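Local coordinates for uncharacterized protein (Bacteroides ovatus CL02T12C04, PDB 6PTM) that is probably an exo-acting carrageenase of glycoside hydrolase family 42, hydrolysing carrageenan-derived sugar chains in a gut Bacteroides, at residues A[694-699]-A[731-736]; A[706-711]-A[724-729]; A[745-750]-A[764-769]. All blocks are in the same frame, centred on the assembly; numbering follows the deposited sequence.

Interaction 1: A[694-699]-A[731-736]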
loop_
_atom_site.group_PDB
_atom_site.type_symbol
_atom_site.label_atom_id
_atom_site.label_comp_id
_atom_site.label_asym_id
_atom_site.label_seq_id
_atom_site.Cartn_x
_atom_site.Cartn_y
_atom_site.Cartn_z
ATOM N N ILE A 694 -3.847 25.303 -13.064
ATOM C CA ILE A 694 -2.530 25.317 -13.757
ATOM C C ILE A 694 -2.612 24.189 -14.793
ATOM O O ILE A 694 -3.062 23.063 -14.421
ATOM C CB ILE A 694 -1.346 25.125 -12.778
ATOM C CG1 ILE A 694 -1.294 26.156 -11.642
ATOM C CG2 ILE A 694 -0.023 25.077 -13.508
ATOM C CD1 ILE A 694 -1.262 27.605 -12.097
ATOM N N SER A 695 -2.225 24.457 -16.044
ATOM C CA SER A 695 -2.160 23.451 -17.125
ATOM C C SER A 695 -0.728 22.996 -17.282
ATOM O O SER A 695 0.182 23.857 -17.262
ATOM C CB SER A 695 -2.695 23.974 -18.410
ATOM O OG SER A 695 -4.022 24.365 -18.162
ATOM N N ILE A 696 -0.545 21.694 -17.446
ATOM C CA ILE A 696 0.804 21.100 -17.655
ATOM C C ILE A 696 0.811 20.243 -18.922
ATOM O O ILE A 696 -0.113 19.466 -19.156
ATOM C CB ILE A 696 1.284 20.335 -16.409
ATOM C CG1 ILE A 696 1.240 21.251 -15.183
ATOM C CG2 ILE A 696 2.661 19.762 -16.662
ATOM C CD1 ILE A 696 1.973 20.741 -13.984
ATOM N N ALA A 697 1.856 20.432 -19.719
ATOM C CA ALA A 697 2.233 19.561 -20.842
ATOM C C ALA A 697 3.589 18.933 -20.514
ATOM O O ALA A 697 4.483 19.614 -20.001
ATOM C CB ALA A 697 2.299 20.369 -22.126
ATOM N N GLU A 698 3.765 17.686 -20.905
ATOM C CA GLU A 698 5.016 16.930 -20.714
ATOM C C GLU A 698 5.557 16.497 -22.074
ATOM O O GLU A 698 4.782 15.865 -22.839
ATOM C CB GLU A 698 4.719 15.698 -19.869
ATOM C CG GLU A 698 5.920 14.818 -19.624
ATOM C CD GLU A 698 5.598 13.524 -18.885
ATOM O OE1 GLU A 698 4.496 13.437 -18.287
ATOM O OE2 GLU A 698 6.438 12.590 -18.960
ATOM N N THR A 699 6.850 16.696 -22.311
ATOM C CA THR A 699 7.552 16.051 -23.451
ATOM C C THR A 699 8.658 15.143 -22.904
ATOM O O THR A 699 9.304 15.486 -21.903
ATOM C CB THR A 699 8.071 17.103 -24.441
ATOM O OG1 THR A 699 9.020 17.866 -23.703
ATOM C CG2 THR A 699 6.998 18.002 -25.010
ATOM N N ALA A 731 11.784 13.997 -18.366
ATOM C CA ALA A 731 10.590 14.660 -18.888
ATOM C C ALA A 731 10.788 16.162 -18.708
ATOM O O ALA A 731 11.343 16.573 -17.685
ATOM C CB ALA A 731 9.376 14.134 -18.141
ATOM N N THR A 732 10.359 16.941 -19.687
ATOM C CA THR A 732 10.230 18.409 -19.577
ATOM C C THR A 732 8.763 18.756 -19.343
ATOM O O THR A 732 7.928 18.377 -20.176
ATOM C CB THR A 732 10.741 19.104 -20.841
ATOM O OG1 THR A 732 12.136 18.832 -20.880
ATOM C CG2 THR A 732 10.442 20.585 -20.821
ATOM N N VAL A 733 8.436 19.383 -18.214
ATOM C CA VAL A 733 7.051 19.855 -17.946
ATOM C C VAL A 733 6.998 21.319 -18.350
ATOM O O VAL A 733 7.928 22.058 -18.069
ATOM C CB VAL A 733 6.542 19.638 -16.507
ATOM C CG1 VAL A 733 6.341 18.160 -16.207
ATOM C CG2 VAL A 733 7.429 20.272 -15.465
ATOM N N SER A 734 5.890 21.717 -18.946
ATOM C CA SER A 734 5.621 23.117 -19.286
ATOM C C SER A 734 4.292 23.535 -18.641
ATOM O O SER A 734 3.269 22.848 -18.859
ATOM C CB SER A 734 5.643 23.269 -20.797
ATOM O OG SER A 734 5.292 24.593 -21.051
ATOM N N MET A 735 4.298 24.609 -17.862
ATOM C CA MET A 735 3.112 25.025 -17.056
ATOM C C MET A 735 2.563 26.372 -17.551
ATOM O O MET A 735 3.356 27.228 -17.928
ATOM C CB MET A 735 3.495 25.165 -15.582
ATOM C CG MET A 735 4.006 23.885 -14.955
ATOM S SD MET A 735 4.215 24.123 -13.164
ATOM C CE MET A 735 5.296 25.546 -13.167
ATOM N N SER A 736 1.248 26.538 -17.555
ATOM C CA SER A 736 0.574 27.823 -17.836
ATOM C C SER A 736 -0.647 27.927 -16.935
ATOM O O SER A 736 -1.142 26.885 -16.462
ATOM C CB SER A 736 0.190 27.948 -19.289
ATOM O OG SER A 736 -0.772 26.950 -19.607
#
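I696 and M735 lie side by side and point the same way, a non-hydrogen-bonded pair of two antiparallel strands. I696 CG1 touches M735 CG at 3.8 Å, and I696 CD1 comes to 4.1 Å from M735 SD. M735 then bends at its third torsion (chi3 -55°), which takes its methyl away from 694-699 toward L768. CG2, the other branch of I696, crosses V733 at a slant, 3.9 Å from V733 CB. I694 adds CG2 against M735 CB at 4.1 Å. E698 shares this face but behaves differently. Its CG stands anti to the backbone N (chi1 179°) and lies alongside A731 CB at 3.8 Å. The extended chain beyond it carries the carboxylate to outside partners: OE1 takes the N-H of C707, and OE2 takes those of G706 and of the N700 side chain. The opposite face carries small, mostly polar side chains: S695, A697, T699, T732, S734 and S736. There T699 OG1 sits 3.6 Å from T732 CB, with the two side chains pointing the same way. Six backbone hydrogen bonds tie the strands in the pairs S695/S736, A697/S734 and T699/T732. The bond from S734 N to A697 O is 2.7 Å long. On its other edge, strand 731-737 bonds to 757-760. The face of I694, I696 and V733 packs on strands 707-715 and 718-725. An apolar face packed on a second sheet, with a polar face turned outward, is the arrangement of a β-sandwich, here the small C-terminal domain, consistent with that of family 42 enzymes.

Interaction 2: A[706-711]-A[724-729]. With EDO (1,2-ethanediol), chain E; EDO (1,2-ethanediol), chain F.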
loop_
_atom_site.group_PDB
_atom_site.type_symbol
_atom_site.label_atom_id
_atom_site.label_comp_id
_atom_site.label_asym_id
_atom_site.label_seq_id
_atom_site.Cartn_x
_atom_site.Cartn_y
_atom_site.Cartn_z
ATOM N N GLY A 706 4.817 10.316 -18.135
ATOM C CA GLY A 706 5.209 9.688 -16.856
ATOM C C GLY A 706 5.051 10.606 -15.654
ATOM O O GLY A 706 5.273 10.135 -14.537
ATOM N N CYS A 707 4.801 11.901 -15.861
ATOM C CA CYS A 707 4.707 12.878 -14.753
ATOM C C CYS A 707 3.273 12.921 -14.258
ATOM O O CYS A 707 2.391 13.479 -14.966
ATOM C CB CYS A 707 5.182 14.256 -15.182
ATOM S SG CYS A 707 6.956 14.292 -15.483
ATOM N N GLU A 708 3.035 12.326 -13.090
ATOM C CA GLU A 708 1.734 12.465 -12.415
ATOM C C GLU A 708 1.745 13.787 -11.665
ATOM O O GLU A 708 2.628 13.973 -10.831
ATOM C CB GLU A 708 1.505 11.323 -11.432
ATOM C CG GLU A 708 0.067 11.276 -10.962
ATOM C CD GLU A 708 -0.147 10.409 -9.732
ATOM O OE1 GLU A 708 0.234 10.856 -8.608
ATOM O OE2 GLU A 708 -0.623 9.285 -9.918
ATOM N N TRP A 709 0.782 14.652 -11.946
ATOM C CA TRP A 709 0.742 16.017 -11.372
ATOM C C TRP A 709 -0.613 16.307 -10.729
ATOM O O TRP A 709 -1.627 15.628 -11.096
ATOM C CB TRP A 709 1.142 17.052 -12.405
ATOM C CG TRP A 709 0.296 17.087 -13.624
ATOM C CD1 TRP A 709 0.392 16.269 -14.700
ATOM C CD2 TRP A 709 -0.681 18.082 -13.949
ATOM N NE1 TRP A 709 -0.531 16.636 -15.643
ATOM C CE2 TRP A 709 -1.179 17.765 -15.228
ATOM C CE3 TRP A 709 -1.199 19.187 -13.275
ATOM C CZ2 TRP A 709 -2.148 18.537 -15.862
ATOM C CZ3 TRP A 709 -2.197 19.923 -13.875
ATOM C CH2 TRP A 709 -2.663 19.599 -15.149
ATOM N N ARG A 710 -0.597 17.205 -9.735
ATOM C CA ARG A 710 -1.790 17.622 -8.975
ATOM C C ARG A 710 -1.644 19.105 -8.668
ATOM O O ARG A 710 -0.519 19.587 -8.584
ATOM C CB ARG A 710 -1.913 16.838 -7.664
ATOM C CG ARG A 710 -2.047 15.328 -7.819
ATOM C CD ARG A 710 -3.329 14.867 -8.521
ATOM N NE ARG A 710 -3.372 13.398 -8.621
ATOM C CZ ARG A 710 -3.622 12.566 -7.605
ATOM N NH1 ARG A 710 -3.864 13.022 -6.376
ATOM N NH2 ARG A 710 -3.586 11.258 -7.813
ATOM N N VAL A 711 -2.763 19.798 -8.497
ATOM C CA VAL A 711 -2.777 21.233 -8.156
ATOM C C VAL A 711 -3.804 21.472 -7.054
ATOM O O VAL A 711 -4.963 21.044 -7.232
ATOM C CB VAL A 711 -3.079 22.081 -9.401
ATOM C CG1 VAL A 711 -2.953 23.572 -9.081
ATOM C CG2 VAL A 711 -2.175 21.674 -10.544
ATOM N N VAL A 724 5.449 14.184 -9.798
ATOM C CA VAL A 724 6.420 13.071 -9.657
ATOM C C VAL A 724 6.615 12.450 -11.036
ATOM O O VAL A 724 5.634 12.064 -11.655
ATOM C CB VAL A 724 5.926 12.025 -8.645
ATOM C CG1 VAL A 724 6.978 10.961 -8.413
ATOM C CG2 VAL A 724 5.477 12.678 -7.362
ATOM N N ASN A 725 7.861 12.339 -11.480
ATOM C CA ASN A 725 8.181 11.642 -12.743
ATOM C C ASN A 725 8.266 10.140 -12.455
ATOM O O ASN A 725 9.280 9.692 -11.893
ATOM C CB ASN A 725 9.441 12.190 -13.390
ATOM C CG ASN A 725 9.670 11.604 -14.762
ATOM O OD1 ASN A 725 8.793 10.938 -15.315
ATOM N ND2 ASN A 725 10.832 11.873 -15.335
ATOM N N ILE A 726 7.215 9.414 -12.836
ATOM C CA ILE A 726 7.095 7.935 -12.708
ATOM C C ILE A 726 7.710 7.332 -13.975
ATOM O O ILE A 726 7.935 6.133 -13.993
ATOM C CB ILE A 726 5.623 7.508 -12.550
ATOM C CG1 ILE A 726 4.903 8.280 -11.447
ATOM C CG2 ILE A 726 5.532 6.014 -12.280
ATOM C CD1 ILE A 726 3.380 8.071 -11.450
ATOM N N GLY A 727 7.981 8.159 -14.986
ATOM C CA GLY A 727 8.561 7.724 -16.272
ATOM C C GLY A 727 10.022 7.292 -16.154
ATOM O O GLY A 727 10.753 7.752 -15.253
ATOM N N LYS A 728 10.492 6.502 -17.108
ATOM C CA LYS A 728 11.839 5.906 -17.022
ATOM C C LYS A 728 12.880 6.815 -17.673
ATOM O O LYS A 728 14.041 6.403 -17.724
ATOM C CB LYS A 728 11.870 4.580 -17.770
ATOM C CG LYS A 728 11.662 4.763 -19.259
ATOM C CD LYS A 728 11.284 3.493 -19.959
ATOM C CE LYS A 728 12.476 2.679 -20.382
ATOM N NZ LYS A 728 12.163 2.060 -21.689
ATOM N N SER A 729 12.508 7.967 -18.215
ATOM C CA SER A 729 13.523 8.903 -18.775
ATOM C C SER A 729 13.134 10.326 -18.403
ATOM O O SER A 729 12.036 10.511 -17.918
ATOM C CB SER A 729 13.724 8.707 -20.286
ATOM O OG SER A 729 12.549 9.062 -21.008
HETATM C C1 EDO E . -7.877 24.102 -7.458
HETATM O O1 EDO E . -7.748 22.816 -6.877
HETATM C C2 EDO E . -6.719 24.329 -8.354
HETATM O O2 EDO E . -6.605 23.439 -9.454
HETATM C C1 EDO F . -9.199 20.707 -9.622
HETATM O O1 EDO F . -9.432 21.222 -8.302
HETATM C C2 EDO F . -7.933 19.956 -9.715
HETATM O O2 EDO F . -6.752 20.756 -9.625
#
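C707 and N725 face each other as a non-hydrogen-bonded pair where the hairpin opens. C707 SG lies against the flank of the asparagine, 3.8 Å from N725 OD1 and 3.9 Å from N725 CB. The amide bonds to the loop that follows it. N725 OD1 accepts from the backbone N two residues on, G727 N, at 2.9 Å, an Asx turn; the donor stands above the carbonyl plane. N725 ND2 points at S729 O, 3.2 Å away and in the amide plane. I726 lays its CD1 on E708 CB at 3.8 Å. E708 itself runs out extended, CG anti to the backbone N (chi1 -167°). Its carboxylate meets H499 and N591, which join the hairpin to the rest of the protein. There is no room for a side chain at G706: a β-carbon would run into G727 CA. This close approach goes with a 2.7 Å bond from I726 N to G706 O, the donor above the carbonyl plane. E708 and V724 exchange two more backbone bonds. V711 O takes the N-H of Q560, a hydrogen bond from one 1,2-ethanediol and a weak one from a second, both probably crystallisation additives. Backbone bonds across, and the asparagine amide within 724-729, satisfy buried polar groups and probably fix the strand end.

Interaction 3: A[745-750]-A[764-769]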
loop_
_atom_site.group_PDB
_atom_site.type_symbol
_atom_site.label_atom_id
_atom_site.label_comp_id
_atom_site.label_asym_id
_atom_site.label_seq_id
_atom_site.Cartn_x
_atom_site.Cartn_y
_atom_site.Cartn_z
ATOM N N VAL A 745 7.102 31.268 -9.996
ATOM C CA VAL A 745 7.191 29.837 -9.610
ATOM C C VAL A 745 8.346 29.746 -8.621
ATOM O O VAL A 745 9.417 30.268 -8.934
ATOM C CB VAL A 745 7.403 28.949 -10.845
ATOM C CG1 VAL A 745 7.356 27.478 -10.467
ATOM C CG2 VAL A 745 6.408 29.258 -11.956
ATOM N N SER A 746 8.100 29.209 -7.434
ATOM C CA SER A 746 9.160 28.864 -6.464
ATOM C C SER A 746 8.971 27.424 -5.961
ATOM O O SER A 746 7.879 26.831 -6.075
ATOM C CB SER A 746 9.218 29.894 -5.349
ATOM O OG SER A 746 8.030 29.854 -4.597
ATOM N N GLU A 747 10.040 26.899 -5.401
ATOM C CA GLU A 747 10.109 25.592 -4.711
ATOM C C GLU A 747 9.589 25.770 -3.284
ATOM O O GLU A 747 10.170 26.547 -2.522
ATOM C CB GLU A 747 11.556 25.111 -4.710
ATOM C CG GLU A 747 12.073 24.828 -6.112
ATOM C CD GLU A 747 13.419 24.138 -6.150
ATOM O OE1 GLU A 747 14.037 24.071 -5.110
ATOM O OE2 GLU A 747 13.820 23.682 -7.225
ATOM N N VAL A 748 8.555 25.029 -2.918
ATOM C CA VAL A 748 7.966 25.117 -1.545
ATOM C C VAL A 748 9.036 24.762 -0.506
ATOM O O VAL A 748 9.202 25.501 0.479
ATOM C CB VAL A 748 6.727 24.217 -1.438
ATOM C CG1 VAL A 748 6.259 24.061 0.012
ATOM C CG2 VAL A 748 5.635 24.743 -2.345
ATOM N N LEU A 749 9.808 23.718 -0.735
ATOM C CA LEU A 749 10.694 23.175 0.322
ATOM C C LEU A 749 11.955 24.036 0.476
ATOM O O LEU A 749 12.568 23.966 1.549
ATOM C CB LEU A 749 11.035 21.715 -0.004
ATOM C CG LEU A 749 9.844 20.762 -0.023
ATOM C CD1 LEU A 749 10.274 19.352 -0.442
ATOM C CD2 LEU A 749 9.140 20.733 1.324
ATOM N N THR A 750 12.374 24.782 -0.547
ATOM C CA THR A 750 13.705 25.443 -0.550
ATOM C C THR A 750 13.534 26.958 -0.549
ATOM O O THR A 750 14.486 27.623 -0.134
ATOM C CB THR A 750 14.578 25.063 -1.752
ATOM O OG1 THR A 750 13.942 25.410 -2.988
ATOM C CG2 THR A 750 14.967 23.599 -1.754
ATOM N N ASP A 764 12.053 12.040 -9.857
ATOM C CA ASP A 764 12.144 13.428 -9.314
ATOM C C ASP A 764 10.759 13.863 -8.797
ATOM O O ASP A 764 9.714 13.512 -9.397
ATOM C CB ASP A 764 12.616 14.465 -10.338
ATOM C CG ASP A 764 14.136 14.644 -10.449
ATOM O OD1 ASP A 764 14.884 13.969 -9.701
ATOM O OD2 ASP A 764 14.553 15.529 -11.232
ATOM N N VAL A 765 10.780 14.656 -7.745
ATOM C CA VAL A 765 9.579 15.240 -7.098
ATOM C C VAL A 765 9.732 16.743 -7.229
ATOM O O VAL A 765 10.770 17.274 -6.787
ATOM C CB VAL A 765 9.483 14.834 -5.622
ATOM C CG1 VAL A 765 8.310 15.514 -4.944
ATOM C CG2 VAL A 765 9.379 13.337 -5.498
ATOM N N GLN A 766 8.721 17.405 -7.753
ATOM C CA GLN A 766 8.650 18.873 -7.696
ATOM C C GLN A 766 7.461 19.282 -6.824
ATOM O O GLN A 766 6.369 18.683 -6.959
ATOM C CB GLN A 766 8.546 19.462 -9.093
ATOM C CG GLN A 766 9.847 19.349 -9.861
ATOM C CD GLN A 766 10.909 20.300 -9.388
ATOM O OE1 GLN A 766 10.634 21.384 -8.904
ATOM N NE2 GLN A 766 12.149 19.921 -9.622
ATOM N N LEU A 767 7.684 20.231 -5.913
ATOM C CA LEU A 767 6.563 20.836 -5.153
ATOM C C LEU A 767 6.748 22.349 -5.241
ATOM O O LEU A 767 7.698 22.879 -4.672
ATOM C CB LEU A 767 6.556 20.333 -3.713
ATOM C CG LEU A 767 5.353 20.756 -2.874
ATOM C CD1 LEU A 767 4.095 20.026 -3.297
ATOM C CD2 LEU A 767 5.641 20.512 -1.402
ATOM N N LEU A 768 5.860 22.978 -5.981
ATOM C CA LEU A 768 5.997 24.349 -6.473
ATOM C C LEU A 768 4.811 25.177 -5.999
ATOM O O LEU A 768 3.645 24.691 -5.986
ATOM C CB LEU A 768 6.009 24.311 -7.994
ATOM C CG LEU A 768 7.077 23.448 -8.642
ATOM C CD1 LEU A 768 6.803 23.350 -10.146
ATOM C CD2 LEU A 768 8.466 24.008 -8.393
ATOM N N GLU A 769 5.129 26.411 -5.629
ATOM C CA GLU A 769 4.156 27.483 -5.412
ATOM C C GLU A 769 4.114 28.333 -6.692
ATOM O O GLU A 769 5.148 28.914 -7.058
ATOM C CB GLU A 769 4.503 28.259 -4.141
ATOM C CG GLU A 769 3.455 29.323 -3.880
ATOM C CD GLU A 769 3.668 30.066 -2.582
ATOM O OE1 GLU A 769 3.617 31.263 -2.625
ATOM O OE2 GLU A 769 3.882 29.428 -1.548
HETATM O O HOH W 1 12.055 23.515 -9.457
HETATM O O HOH W 2 9.710 22.040 -3.243
#
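V748 and L767 carry the apolar part of this contact. L767 CG stands anti to the backbone N (chi1 -173°), directed at the valine, and the second torsion (chi2 72°) brings CD2 up to it, 3.9 Å from V748 CB and equally near V748 CG1. The two side chains cross at a slant, and L749 CG joins from beside them. On the other face, V745 CG1 meets L768 CD1 at 4.2 Å. Putting an alanine here in place of L767 would probably open a gap beside V748 and L749 and weaken the packing on W494 of helix 486-498. Direct hydrogen bonds form a short antiparallel ladder. S746 and E769 exchange two, the shorter being E769 N to S746 O at 2.8 Å. V748, the first residue past strand 745-747, sends its N to L767 O at 2.9 Å. Two waters add further links. One donates to L767 O at 2.6 Å and accepts from L749 N, so this carbonyl is held by two donors. The second gives one hydrogen to E747 OE2, 2.9 Å away, and the other to Q766 OE1, 2.6 Å away. It thus joins two acceptors that could not bond each other. E747 OE1 also receives T750 OG1. Backbone bonds pair the strands, apolar side chains pack beside them, and waters bridge polar groups near the end of strand 745-747, consistent with a partly solvated sheet edge.

In the fold
All three contacts belong to one C-terminal β-sandwich. Interaction 1 builds the three-stranded sheet. Interactions 2 and 3 lie in the four-stranded sheet, at opposite sides of it, and meet where N725 N bonds to D764 O. The sheets face each other: M735 of interaction 1 packs its methyl on V745 and L768 of interaction 3, and A731 CB rests on C707 SG of interaction 2. E698 links 1 and 2 by polar bonds as well. All touching residues of interaction 2 are buried, and backbone bonds join its segments. Interaction 1 has one inner apolar face and one outer polar face. Interaction 3, partly buried at the outermost strand 742-747, adds water bridges between its segments.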